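Local structure of collagen alpha1(xviii) chain (Mus musculus, 1DY1) at residues I75-D80 against R103-D108; L58-S63 against G131-E136; G148-A153 against Q164-C169. The protein probably acts as endostatin, the C-terminal fragment of collagen XVIII that restrains blood-vessel growth, and binds zinc. The protein carries 2 engineered substitutions. One frame throughout, in Å; residues are numbered along the deposited sequence.

In the fold
The N-terminal region supplies His-5, His-7 and His-15, which share a zinc ion with Asp-80 of contact 1. Further on, 58-63, in the loop after strand 50-52, opens contact 2, which closes only when 131-136 arrives after strand 122-124. Nested inside that long excursion is contact 1, where the turn that follows strand 75-76 meets the loop 103-108. Contact 3 follows in series, pairing strand 150-155 with strand 165-168 in the small antiparallel sheet. Contacts 2 and 3 touch through Leu-134, which packs on Gln-152 and Gln-164, whereas contact 1 lies on the opposite side of the chain's centre from both, about 24 and 25 Å away between centres.

Contact 1: residues I75-D80 against R103-D108; sequences IVNLKD and RIFSFD. With ZN (zinc ion), chain B.
Asn-77 holds CG between its backbone N and its carbonyl carbon (chi1 65°), which sends the amide toward the 103-108 loop, while Phe-105 keeps CG anti to its own carbonyl carbon and turns its ring to meet that amide. The contact belongs to the C-type-lectin-like endostatin fold and is built on a type I beta turn from Asn-77 to Asp-80, which carries the chain out of strand 75-76. The turn is closed by Asp-80 N on Asn-77 O, and Asn-77 OD1 adds a weak bond from Lys-79 N. On the other branch of the amide, ND2 donates to Arg-103 O at 2.8 Å, with an N-H...O angle of 161°, and also to Glu-81 OE1, so the amide is gripped at both its polar atoms.

The Phe-105 ring is the meeting point of three neighbours. Asn-77 comes to its edge, ND2 lying 3.6 Å from CE2, with the amide and ring planes 77° apart. Lys-79 crosses one face nearly at right angles: its extended chain sets CE 4.1 Å from the ring centroid, a CH-pi contact. The ring then presents CZ to the centre of the Arg-103 guanidinium, 3.4 Å above that group's plane. Lys-79 NZ and Arg-103 NH2, both probably positive, are 4.6 Å apart, and Arg-103 NH2 has its counter-charge in Glu-81.

On the next residue of the turn, Leu-78 packs CB against Phe-105 CB at 4.0 Å and extends CD2 toward Ser-106 O. A water accepts from both Leu-78 N and Phe-105 N, joining the two backbones. His-5, His-7 and His-15 complete the zinc site at the far end of the turn, where Asp-80 OD1 lies 1.8 Å from the metal.

Contact 2: residues L58-S63 against G131-E136; sequences LQDLYS and GRRLME
Asp-60 and Arg-133 meet obliquely, carboxylate and guanidinium planes 33° apart, where two loops of the endostatin fold come together just ahead of the 3-10 turn that begins at Leu-61. One carboxylate oxygen does the work. Asp-60 OD1 lies at the edge of the guanidinium, 2.7 Å from Arg-133 NH1, in a salt bridge whose hydrogen bond is weak, bent to 126°. The same oxygen takes the backbone Arg-133 N from above the carboxylate plane, at 3.1 Å and an almost straight 173°. Arg-133 thus folds back on the atom that holds its own backbone.

The guanidinium is laid flat against the other loop: Leu-58 CA sits 3.6 Å above its centre, and the Leu-58 side chain runs alongside in the same direction. A water accepts from Leu-58 N and, weakly, from Arg-133 NE. Arg-132, by contrast, runs beside Asp-60 with its plane nearly perpendicular to the carboxylate and gives its NE to Asp-128.

Tyr-62 heads away with its ring, which meets Phe-91 edge-to-face, and its OH is hydrogen-bonded to Asp-88. Its backbone stays behind: Tyr-62 N donates to Gly-131 O at 3.1 Å, on a lone pair in the carbonyl plane.

Contact 3: residues G148-A153 against Q164-C169; sequences GATGQA and QKAASC
Thr-150 to Ala-153 and Lys-165 to Ser-168 run antiparallel but strongly twisted, their directions 137° apart. The hydrogen-bonded pairs are Gly-151 with Ala-167 and Ala-153 with Lys-165: Gly-151 N reaches Ala-167 O at 2.7 Å and Ala-153 N reaches Lys-165 O at 2.7 Å, each pair answered by the return bond. Beyond the last bridge, Cys-169 N still bonds to Ala-149 O (3.1 Å), the donor well above the carbonyl plane.

On one face Gln-152 bends at chi2 (75°), bringing its amide back over the neighbouring strand, where OE1 lies 3.6 Å from Ala-166 CB. Its NE2 makes a weak bond of 3.3 Å to Gln-164 OE1; the two side chains cross at about a right angle with amide planes 44° apart. Both have firmer partners elsewhere, Gln-152 OE1 with Ser-137 OG and Gln-164 NE2 with Leu-162 O. On the face of Ala-153 and Ala-167 the two CB atoms are 4.4 Å apart; Lys-165 starts from the same face but leads its NZ away to a salt bridge with Glu-163.

Beside the bond from Cys-169 N to Ala-149 O, Cys-169 SG packs 3.9 Å from Ala-149 CB and is joined to Cys-139 by a disulfide. The arrangement is a beta hairpin with a long connection, its first strand also paired with strand 122-124 in the small antiparallel sheet of this C-type-lectin-like fold.

Contact 1: residues I75-D80 against R103-D108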
ATOM      1  N   ILE A  75      -5.162 -11.774  -0.597  1.00 17.32           N
ATOM      2  CA  ILE A  75      -5.163 -10.351  -0.263  1.00 18.06           C
ATOM      3  C   ILE A  75      -6.559  -9.812  -0.609  1.00 17.72           C
ATOM      4  O   ILE A  75      -7.033  -9.982  -1.739  1.00 19.13           O
ATOM      5  CB  ILE A  75      -4.087  -9.556  -1.061  1.00 18.19           C
ATOM      6  CG1 ILE A  75      -2.742 -10.304  -1.076  1.00 17.79           C
ATOM      7  CG2 ILE A  75      -3.913  -8.160  -0.443  1.00 19.10           C
ATOM      8  CD1 ILE A  75      -2.177 -10.638   0.303  1.00 17.04           C
ATOM      9  N   VAL A  76      -7.216  -9.165   0.348  1.00 17.33           N
ATOM     10  CA  VAL A  76      -8.568  -8.645   0.137  1.00 12.65           C
ATOM     11  C   VAL A  76      -8.675  -7.178   0.530  1.00 14.56           C
ATOM     12  O   VAL A  76      -7.925  -6.701   1.386  1.00 14.62           O
ATOM     13  CB  VAL A  76      -9.595  -9.446   0.984  1.00 10.69           C
ATOM     14  CG1 VAL A  76      -9.475 -10.913   0.694  1.00  3.60           C
ATOM     15  CG2 VAL A  76      -9.384  -9.210   2.488  1.00  5.35           C
ATOM     16  N   ASN A  77      -9.598  -6.450  -0.095  1.00 15.00           N
ATOM     17  CA  ASN A  77      -9.788  -5.051   0.260  1.00 13.29           C
ATOM     18  C   ASN A  77     -10.608  -4.963   1.550  1.00 12.27           C
ATOM     19  O   ASN A  77     -10.853  -5.971   2.197  1.00 11.59           O
ATOM     20  CB  ASN A  77     -10.415  -4.229  -0.894  1.00 13.28           C
ATOM     21  CG  ASN A  77     -11.839  -4.655  -1.239  1.00 11.09           C
ATOM     22  OD1 ASN A  77     -12.533  -5.236  -0.427  1.00 15.94           O
ATOM     23  ND2 ASN A  77     -12.269  -4.351  -2.447  1.00  9.73           N
ATOM     24  N   LEU A  78     -10.969  -3.748   1.944  1.00 14.42           N
ATOM     25  CA  LEU A  78     -11.740  -3.502   3.161  1.00 16.30           C
ATOM     26  C   LEU A  78     -13.057  -4.257   3.190  1.00 17.84           C
ATOM     27  O   LEU A  78     -13.525  -4.661   4.255  1.00 20.03           O
ATOM     28  CB  LEU A  78     -12.042  -2.007   3.306  1.00 13.52           C
ATOM     29  CG  LEU A  78     -12.646  -1.573   4.642  1.00 12.98           C
ATOM     30  CD1 LEU A  78     -11.661  -1.852   5.775  1.00  9.89           C
ATOM     31  CD2 LEU A  78     -12.989  -0.092   4.577  1.00 13.29           C
ATOM     32  N   LYS A  79     -13.667  -4.420   2.024  1.00 18.46           N
ATOM     33  CA  LYS A  79     -14.940  -5.115   1.925  1.00 19.13           C
ATOM     34  C   LYS A  79     -14.775  -6.600   1.683  1.00 20.43           C
ATOM     35  O   LYS A  79     -15.713  -7.273   1.246  1.00 22.11           O
ATOM     36  CB  LYS A  79     -15.809  -4.468   0.846  1.00 20.81           C
ATOM     37  CG  LYS A  79     -16.147  -3.037   1.201  1.00 22.53           C
ATOM     38  CD  LYS A  79     -17.071  -2.376   0.216  1.00 29.47           C
ATOM     39  CE  LYS A  79     -17.556  -1.060   0.820  1.00 35.19           C
ATOM     40  NZ  LYS A  79     -18.451  -0.278  -0.068  1.00 44.78           N
ATOM     41  N   ASP A  80     -13.594  -7.105   2.025  1.00 19.25           N
ATOM     42  CA  ASP A  80     -13.247  -8.518   1.867  1.00 16.63           C
ATOM     43  C   ASP A  80     -13.392  -9.068   0.443  1.00 16.69           C
ATOM     44  O   ASP A  80     -13.689 -10.244   0.250  1.00 16.36           O
ATOM     45  CB  ASP A  80     -14.006  -9.372   2.874  1.00 13.18           C
ATOM     46  CG  ASP A  80     -13.661  -9.023   4.304  1.00 16.37           C
ATOM     47  OD1 ASP A  80     -12.503  -8.626   4.581  1.00  9.47           O
ATOM     48  OD2 ASP A  80     -14.550  -9.143   5.177  1.00 15.37           O
ATOM     49  N   ARG A 103     -11.242  -2.991  -6.584  1.00 24.57           N
ATOM     50  CA  ARG A 103     -11.221  -1.635  -6.073  1.00 23.57           C
ATOM     51  C   ARG A 103     -10.569  -1.564  -4.694  1.00 20.22           C
ATOM     52  O   ARG A 103     -10.660  -2.501  -3.889  1.00 20.02           O
ATOM     53  CB  ARG A 103     -12.648  -1.094  -6.039  1.00 25.62           C
ATOM     54  CG  ARG A 103     -13.595  -2.041  -5.361  1.00 29.48           C
ATOM     55  CD  ARG A 103     -15.029  -1.758  -5.736  1.00 30.18           C
ATOM     56  NE  ARG A 103     -15.921  -2.579  -4.932  1.00 34.51           N
ATOM     57  CZ  ARG A 103     -17.131  -2.209  -4.533  1.00 34.38           C
ATOM     58  NH1 ARG A 103     -17.610  -1.015  -4.869  1.00 31.97           N
ATOM     59  NH2 ARG A 103     -17.832  -3.019  -3.743  1.00 35.41           N
ATOM     60  N   ILE A 104      -9.863  -0.463  -4.464  1.00 17.56           N
ATOM     61  CA  ILE A 104      -9.160  -0.218  -3.217  1.00 14.60           C
ATOM     62  C   ILE A 104      -9.865   0.862  -2.414  1.00 12.71           C
ATOM     63  O   ILE A 104     -10.109   1.950  -2.916  1.00 12.49           O
ATOM     64  CB  ILE A 104      -7.728   0.201  -3.514  1.00 14.64           C
ATOM     65  CG1 ILE A 104      -7.012  -0.967  -4.210  1.00 21.42           C
ATOM     66  CG2 ILE A 104      -7.022   0.615  -2.242  1.00 13.13           C
ATOM     67  CD1 ILE A 104      -5.621  -0.642  -4.718  1.00 25.67           C
ATOM     68  N   PHE A 105     -10.206   0.540  -1.167  1.00 14.27           N
ATOM     69  CA  PHE A 105     -10.904   1.475  -0.268  1.00 12.35           C
ATOM     70  C   PHE A 105      -9.959   2.031   0.786  1.00 10.32           C
ATOM     71  O   PHE A 105      -8.970   1.388   1.141  1.00 10.67           O
ATOM     72  CB  PHE A 105     -12.074   0.773   0.458  1.00  8.45           C
ATOM     73  CG  PHE A 105     -13.181   0.307  -0.458  1.00 11.95           C
ATOM     74  CD1 PHE A 105     -14.182   1.185  -0.865  1.00 12.90           C
ATOM     75  CD2 PHE A 105     -13.217  -1.003  -0.923  1.00  9.28           C
ATOM     76  CE1 PHE A 105     -15.199   0.769  -1.726  1.00 11.51           C
ATOM     77  CE2 PHE A 105     -14.223  -1.423  -1.774  1.00 12.24           C
ATOM     78  CZ  PHE A 105     -15.217  -0.530  -2.179  1.00 14.53           C
ATOM     79  N   SER A 106     -10.242   3.241   1.247  1.00  9.66           N
ATOM     80  CA  SER A 106      -9.468   3.859   2.320  1.00 10.55           C
ATOM     81  C   SER A 106     -10.016   3.240   3.615  1.00 11.16           C
ATOM     82  O   SER A 106     -11.023   2.514   3.563  1.00 11.30           O
ATOM     83  CB  SER A 106      -9.685   5.386   2.333  1.00 10.06           C
ATOM     84  OG  SER A 106     -11.065   5.727   2.230  1.00  7.50           O
ATOM     85  N   PHE A 107      -9.374   3.495   4.759  1.00  8.30           N
ATOM     86  CA  PHE A 107      -9.877   2.950   6.012  1.00  8.37           C
ATOM     87  C   PHE A 107     -11.289   3.473   6.279  1.00  9.68           C
ATOM     88  O   PHE A 107     -12.136   2.740   6.785  1.00 10.38           O
ATOM     89  CB  PHE A 107      -8.962   3.270   7.202  1.00  4.87           C
ATOM     90  CG  PHE A 107      -7.725   2.392   7.284  1.00 12.29           C
ATOM     91  CD1 PHE A 107      -7.813   1.075   7.731  1.00 10.29           C
ATOM     92  CD2 PHE A 107      -6.471   2.879   6.903  1.00 11.61           C
ATOM     93  CE1 PHE A 107      -6.672   0.260   7.794  1.00  9.03           C
ATOM     94  CE2 PHE A 107      -5.330   2.066   6.964  1.00  5.13           C
ATOM     95  CZ  PHE A 107      -5.435   0.760   7.409  1.00  5.16           C
ATOM     96  N   ASP A 108     -11.561   4.722   5.922  1.00 10.89           N
ATOM     97  CA  ASP A 108     -12.889   5.272   6.153  1.00 11.80           C
ATOM     98  C   ASP A 108     -13.953   4.897   5.111  1.00 15.76           C
ATOM     99  O   ASP A 108     -15.028   5.469   5.092  1.00 17.19           O
ATOM    100  CB  ASP A 108     -12.856   6.783   6.442  1.00 11.01           C
ATOM    101  CG  ASP A 108     -12.370   7.634   5.259  1.00 13.58           C
ATOM    102  OD1 ASP A 108     -12.332   7.172   4.095  1.00 18.58           O
ATOM    103  OD2 ASP A 108     -12.031   8.809   5.496  1.00 14.85           O
TER
HETATM  104 ZN    ZN B 401     -12.265  -8.257   6.324  1.00 19.99          ZN
HETATM  105  O   HOH W   1      -9.073  -1.480   0.568  1.00  6.40           O

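Contact 2: residues L58-S63 against G131-E136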
ATOM      1  N   LEU A  58      17.186  -0.676   4.170  1.00 10.41           N
ATOM      2  CA  LEU A  58      17.406  -2.054   4.605  1.00  8.53           C
ATOM      3  C   LEU A  58      16.135  -2.869   4.692  1.00  9.06           C
ATOM      4  O   LEU A  58      16.139  -3.922   5.311  1.00 13.37           O
ATOM      5  CB  LEU A  58      18.127  -2.102   5.969  1.00  7.47           C
ATOM      6  CG  LEU A  58      19.449  -1.334   6.124  1.00 10.40           C
ATOM      7  CD1 LEU A  58      20.051  -1.583   7.509  1.00  5.34           C
ATOM      8  CD2 LEU A  58      20.418  -1.747   5.028  1.00  8.98           C
ATOM      9  N   GLN A  59      15.071  -2.445   4.027  1.00  7.72           N
ATOM     10  CA  GLN A  59      13.821  -3.190   4.106  1.00  8.77           C
ATOM     11  C   GLN A  59      13.148  -3.247   2.755  1.00  7.81           C
ATOM     12  O   GLN A  59      12.733  -2.218   2.230  1.00  8.86           O
ATOM     13  CB  GLN A  59      12.882  -2.516   5.110  1.00 11.59           C
ATOM     14  CG  GLN A  59      11.504  -3.123   5.188  1.00 16.29           C
ATOM     15  CD  GLN A  59      11.484  -4.345   6.064  1.00 27.10           C
ATOM     16  OE1 GLN A  59      11.543  -4.229   7.280  1.00 37.73           O
ATOM     17  NE2 GLN A  59      11.381  -5.524   5.463  1.00 23.78           N
ATOM     18  N   ASP A  60      13.073  -4.439   2.176  1.00  6.49           N
ATOM     19  CA  ASP A  60      12.427  -4.601   0.883  1.00  5.56           C
ATOM     20  C   ASP A  60      10.956  -4.723   1.133  1.00  5.49           C
ATOM     21  O   ASP A  60      10.565  -5.420   2.072  1.00  8.30           O
ATOM     22  CB  ASP A  60      12.886  -5.884   0.200  1.00  5.04           C
ATOM     23  CG  ASP A  60      14.322  -5.829  -0.234  1.00  6.27           C
ATOM     24  OD1 ASP A  60      14.914  -4.743  -0.352  1.00 10.60           O
ATOM     25  OD2 ASP A  60      14.881  -6.895  -0.443  1.00  7.63           O
ATOM     26  N   LEU A  61      10.144  -4.062   0.310  1.00  5.54           N
ATOM     27  CA  LEU A  61       8.682  -4.140   0.428  1.00  5.94           C
ATOM     28  C   LEU A  61       8.203  -5.605   0.518  1.00  7.37           C
ATOM     29  O   LEU A  61       7.323  -5.940   1.311  1.00  7.24           O
ATOM     30  CB  LEU A  61       8.019  -3.455  -0.774  1.00  5.26           C
ATOM     31  CG  LEU A  61       6.505  -3.604  -0.999  1.00  4.26           C
ATOM     32  CD1 LEU A  61       5.717  -3.170   0.217  1.00  2.92           C
ATOM     33  CD2 LEU A  61       6.102  -2.799  -2.184  1.00  5.09           C
ATOM     34  N   TYR A  62       8.841  -6.481  -0.246  1.00  6.90           N
ATOM     35  CA  TYR A  62       8.474  -7.884  -0.273  1.00  5.56           C
ATOM     36  C   TYR A  62       8.529  -8.578   1.084  1.00  8.91           C
ATOM     37  O   TYR A  62       7.713  -9.460   1.374  1.00  8.98           O
ATOM     38  CB  TYR A  62       9.355  -8.644  -1.270  1.00  8.69           C
ATOM     39  CG  TYR A  62       9.118 -10.131  -1.201  1.00 14.30           C
ATOM     40  CD1 TYR A  62       8.090 -10.725  -1.933  1.00 18.18           C
ATOM     41  CD2 TYR A  62       9.880 -10.937  -0.346  1.00 12.26           C
ATOM     42  CE1 TYR A  62       7.807 -12.090  -1.802  1.00 20.15           C
ATOM     43  CE2 TYR A  62       9.612 -12.297  -0.203  1.00 11.44           C
ATOM     44  CZ  TYR A  62       8.565 -12.867  -0.929  1.00 19.17           C
ATOM     45  OH  TYR A  62       8.282 -14.200  -0.761  1.00 16.59           O
ATOM     46  N   SER A  63       9.494  -8.219   1.924  1.00  9.54           N
ATOM     47  CA  SER A  63       9.597  -8.890   3.206  1.00  9.09           C
ATOM     48  C   SER A  63       8.763  -8.280   4.315  1.00  9.62           C
ATOM     49  O   SER A  63       9.009  -8.562   5.473  1.00 10.71           O
ATOM     50  CB  SER A  63      11.053  -9.008   3.641  1.00 12.98           C
ATOM     51  OG  SER A  63      11.608  -7.733   3.910  1.00 19.55           O
ATOM     52  N   GLY A 131       9.857  -6.353  -5.618  1.00 12.10           N
ATOM     53  CA  GLY A 131       9.576  -5.870  -4.277  1.00 11.79           C
ATOM     54  C   GLY A 131      10.867  -5.541  -3.534  1.00 11.45           C
ATOM     55  O   GLY A 131      10.896  -5.530  -2.303  1.00  8.36           O
ATOM     56  N   ARG A 132      11.944  -5.330  -4.287  1.00  7.85           N
ATOM     57  CA  ARG A 132      13.226  -4.974  -3.705  1.00  9.01           C
ATOM     58  C   ARG A 132      13.257  -3.461  -3.646  1.00  7.77           C
ATOM     59  O   ARG A 132      12.709  -2.790  -4.525  1.00  8.19           O
ATOM     60  CB  ARG A 132      14.385  -5.478  -4.576  1.00  9.75           C
ATOM     61  CG  ARG A 132      14.619  -6.966  -4.479  1.00  6.45           C
ATOM     62  CD  ARG A 132      15.751  -7.422  -5.383  1.00  8.55           C
ATOM     63  NE  ARG A 132      15.442  -7.265  -6.803  1.00 14.31           N
ATOM     64  CZ  ARG A 132      15.389  -8.258  -7.686  1.00 18.21           C
ATOM     65  NH1 ARG A 132      15.627  -9.499  -7.306  1.00 23.49           N
ATOM     66  NH2 ARG A 132      15.060  -8.005  -8.944  1.00 25.05           N
ATOM     67  N   ARG A 133      13.870  -2.922  -2.604  1.00  6.26           N
ATOM     68  CA  ARG A 133      13.959  -1.483  -2.453  1.00  7.13           C
ATOM     69  C   ARG A 133      14.826  -0.838  -3.518  1.00  8.63           C
ATOM     70  O   ARG A 133      15.781  -1.440  -4.018  1.00  7.36           O
ATOM     71  CB  ARG A 133      14.527  -1.107  -1.080  1.00  4.38           C
ATOM     72  CG  ARG A 133      15.994  -1.459  -0.891  1.00  5.77           C
ATOM     73  CD  ARG A 133      16.286  -1.508   0.581  1.00  6.44           C
ATOM     74  NE  ARG A 133      17.610  -2.015   0.893  1.00  8.04           N
ATOM     75  CZ  ARG A 133      17.895  -3.269   1.252  1.00 14.19           C
ATOM     76  NH1 ARG A 133      16.946  -4.207   1.333  1.00 13.06           N
ATOM     77  NH2 ARG A 133      19.142  -3.565   1.619  1.00  7.81           N
ATOM     78  N   LEU A 134      14.484   0.406  -3.836  1.00  8.19           N
ATOM     79  CA  LEU A 134      15.231   1.193  -4.787  1.00  8.89           C
ATOM     80  C   LEU A 134      15.771   2.351  -3.971  1.00 10.17           C
ATOM     81  O   LEU A 134      15.085   3.350  -3.752  1.00  7.03           O
ATOM     82  CB  LEU A 134      14.328   1.715  -5.903  1.00  8.08           C
ATOM     83  CG  LEU A 134      13.818   0.693  -6.911  1.00  5.40           C
ATOM     84  CD1 LEU A 134      12.941   1.411  -7.903  1.00  9.00           C
ATOM     85  CD2 LEU A 134      14.983   0.019  -7.638  1.00  7.18           C
ATOM     86  N   MET A 135      17.009   2.193  -3.515  1.00 14.84           N
ATOM     87  CA  MET A 135      17.701   3.186  -2.691  1.00 17.72           C
ATOM     88  C   MET A 135      17.855   4.534  -3.355  1.00 17.02           C
ATOM     89  O   MET A 135      18.017   5.531  -2.673  1.00 18.63           O
ATOM     90  CB  MET A 135      19.065   2.662  -2.240  1.00 22.59           C
ATOM     91  CG  MET A 135      18.989   1.484  -1.262  1.00 38.73           C
ATOM     92  SD  MET A 135      20.068   0.087  -1.758  1.00 54.47           S
ATOM     93  CE  MET A 135      19.469  -0.130  -3.526  1.00 46.77           C
ATOM     94  N   GLU A 136      17.810   4.570  -4.683  1.00 17.21           N
ATOM     95  CA  GLU A 136      17.904   5.832  -5.390  1.00 18.55           C
ATOM     96  C   GLU A 136      16.532   6.389  -5.698  1.00 17.44           C
ATOM     97  O   GLU A 136      16.416   7.519  -6.151  1.00 18.02           O
ATOM     98  CB  GLU A 136      18.693   5.686  -6.688  1.00 29.10           C
ATOM     99  CG  GLU A 136      20.206   5.757  -6.509  1.00 46.98           C
ATOM    100  CD  GLU A 136      20.930   6.252  -7.769  1.00 60.85           C
ATOM    101  OE1 GLU A 136      20.632   5.747  -8.883  1.00 66.40           O
ATOM    102  OE2 GLU A 136      21.799   7.149  -7.646  1.00 65.87           O
TER
HETATM  103  O   HOH W   2      18.684   0.674   1.703  1.00 14.88           O

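Contact 3: residues G148-A153 against Q164-C169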
ATOM      1  N   GLY A 148      13.354  17.777  -6.532  1.00 25.14           N
ATOM      2  CA  GLY A 148      14.526  17.114  -7.074  1.00 26.68           C
ATOM      3  C   GLY A 148      14.718  15.628  -6.814  1.00 28.23           C
ATOM      4  O   GLY A 148      15.315  14.944  -7.647  1.00 32.82           O
ATOM      5  N   ALA A 149      14.272  15.124  -5.664  1.00 25.23           N
ATOM      6  CA  ALA A 149      14.426  13.709  -5.341  1.00 20.22           C
ATOM      7  C   ALA A 149      13.253  12.937  -5.965  1.00 18.64           C
ATOM      8  O   ALA A 149      12.238  13.549  -6.301  1.00 19.47           O
ATOM      9  CB  ALA A 149      14.472  13.525  -3.812  1.00 17.66           C
ATOM     10  N   THR A 150      13.398  11.627  -6.174  1.00 15.15           N
ATOM     11  CA  THR A 150      12.317  10.830  -6.758  1.00 13.84           C
ATOM     12  C   THR A 150      11.888   9.711  -5.847  1.00 12.45           C
ATOM     13  O   THR A 150      12.632   9.313  -4.940  1.00 11.90           O
ATOM     14  CB  THR A 150      12.726  10.151  -8.088  1.00 15.77           C
ATOM     15  OG1 THR A 150      13.903   9.360  -7.880  1.00 18.18           O
ATOM     16  CG2 THR A 150      12.982  11.185  -9.165  1.00 12.81           C
ATOM     17  N   GLY A 151      10.724   9.152  -6.154  1.00 10.80           N
ATOM     18  CA  GLY A 151      10.190   8.024  -5.409  1.00  7.99           C
ATOM     19  C   GLY A 151       9.546   7.147  -6.463  1.00  8.37           C
ATOM     20  O   GLY A 151       8.881   7.662  -7.357  1.00 11.03           O
ATOM     21  N   GLN A 152       9.784   5.846  -6.433  1.00  5.41           N
ATOM     22  CA  GLN A 152       9.171   4.998  -7.422  1.00  2.20           C
ATOM     23  C   GLN A 152       7.675   4.902  -7.113  1.00  4.99           C
ATOM     24  O   GLN A 152       7.279   4.666  -5.964  1.00  4.37           O
ATOM     25  CB  GLN A 152       9.826   3.621  -7.430  1.00  2.00           C
ATOM     26  CG  GLN A 152       9.863   2.982  -8.816  1.00  3.17           C
ATOM     27  CD  GLN A 152      10.926   3.590  -9.731  1.00 10.84           C
ATOM     28  OE1 GLN A 152      11.509   4.618  -9.417  1.00 17.79           O
ATOM     29  NE2 GLN A 152      11.197   2.936 -10.852  1.00 10.25           N
ATOM     30  N   ALA A 153       6.847   5.077  -8.137  1.00  5.84           N
ATOM     31  CA  ALA A 153       5.407   5.052  -7.980  1.00  6.38           C
ATOM     32  C   ALA A 153       4.774   4.338  -9.157  1.00 10.67           C
ATOM     33  O   ALA A 153       5.438   4.075 -10.158  1.00 13.51           O
ATOM     34  CB  ALA A 153       4.880   6.463  -7.873  1.00  5.00           C
ATOM     35  N   GLN A 164       6.670   0.838 -12.793  1.00 13.41           N
ATOM     36  CA  GLN A 164       7.913   1.516 -12.513  1.00 14.58           C
ATOM     37  C   GLN A 164       8.064   2.947 -13.018  1.00 17.23           C
ATOM     38  O   GLN A 164       8.706   3.177 -14.035  1.00 18.28           O
ATOM     39  CB  GLN A 164       9.069   0.633 -13.003  1.00 11.43           C
ATOM     40  CG  GLN A 164       9.098  -0.744 -12.341  1.00  7.88           C
ATOM     41  CD  GLN A 164       9.388  -0.678 -10.845  1.00  6.93           C
ATOM     42  OE1 GLN A 164      10.473  -0.307 -10.448  1.00  6.95           O
ATOM     43  NE2 GLN A 164       8.416  -1.033 -10.024  1.00  2.00           N
ATOM     44  N   LYS A 165       7.507   3.913 -12.292  1.00 17.37           N
ATOM     45  CA  LYS A 165       7.633   5.315 -12.679  1.00 16.75           C
ATOM     46  C   LYS A 165       8.421   6.023 -11.584  1.00 15.13           C
ATOM     47  O   LYS A 165       8.083   5.877 -10.408  1.00 14.71           O
ATOM     48  CB  LYS A 165       6.259   5.987 -12.754  1.00 26.75           C
ATOM     49  CG  LYS A 165       5.286   5.439 -13.781  1.00 45.68           C
ATOM     50  CD  LYS A 165       5.635   5.898 -15.209  1.00 60.99           C
ATOM     51  CE  LYS A 165       4.407   5.839 -16.138  1.00 67.90           C
ATOM     52  NZ  LYS A 165       3.687   4.519 -16.129  1.00 71.20           N
ATOM     53  N   ALA A 166       9.458   6.778 -11.947  1.00 13.98           N
ATOM     54  CA  ALA A 166      10.232   7.530 -10.949  1.00 15.01           C
ATOM     55  C   ALA A 166       9.555   8.896 -10.859  1.00 14.77           C
ATOM     56  O   ALA A 166       9.604   9.682 -11.798  1.00 16.52           O
ATOM     57  CB  ALA A 166      11.688   7.679 -11.380  1.00 14.92           C
ATOM     58  N   ALA A 167       8.902   9.174  -9.741  1.00 13.83           N
ATOM     59  CA  ALA A 167       8.192  10.427  -9.611  1.00 10.94           C
ATOM     60  C   ALA A 167       8.803  11.380  -8.612  1.00 11.35           C
ATOM     61  O   ALA A 167       9.468  10.970  -7.655  1.00 12.37           O
ATOM     62  CB  ALA A 167       6.743  10.154  -9.272  1.00 11.57           C
ATOM     63  N   SER A 168       8.631  12.665  -8.883  1.00 11.55           N
ATOM     64  CA  SER A 168       9.133  13.717  -8.010  1.00 13.39           C
ATOM     65  C   SER A 168       8.461  13.565  -6.642  1.00 12.50           C
ATOM     66  O   SER A 168       7.231  13.431  -6.554  1.00 13.82           O
ATOM     67  CB  SER A 168       8.790  15.082  -8.602  1.00  9.16           C
ATOM     68  OG  SER A 168       9.145  16.122  -7.712  1.00 16.37           O
ATOM     69  N   CYS A 169       9.258  13.622  -5.582  1.00 12.06           N
ATOM     70  CA  CYS A 169       8.745  13.472  -4.235  1.00 12.50           C
ATOM     71  C   CYS A 169       7.762  14.568  -3.865  1.00 15.39           C
ATOM     72  O   CYS A 169       7.024  14.462  -2.887  1.00 14.81           O
ATOM     73  CB  CYS A 169       9.893  13.388  -3.245  1.00 12.66           C
ATOM     74  SG  CYS A 169      10.925  11.948  -3.607  1.00 11.86           S
TER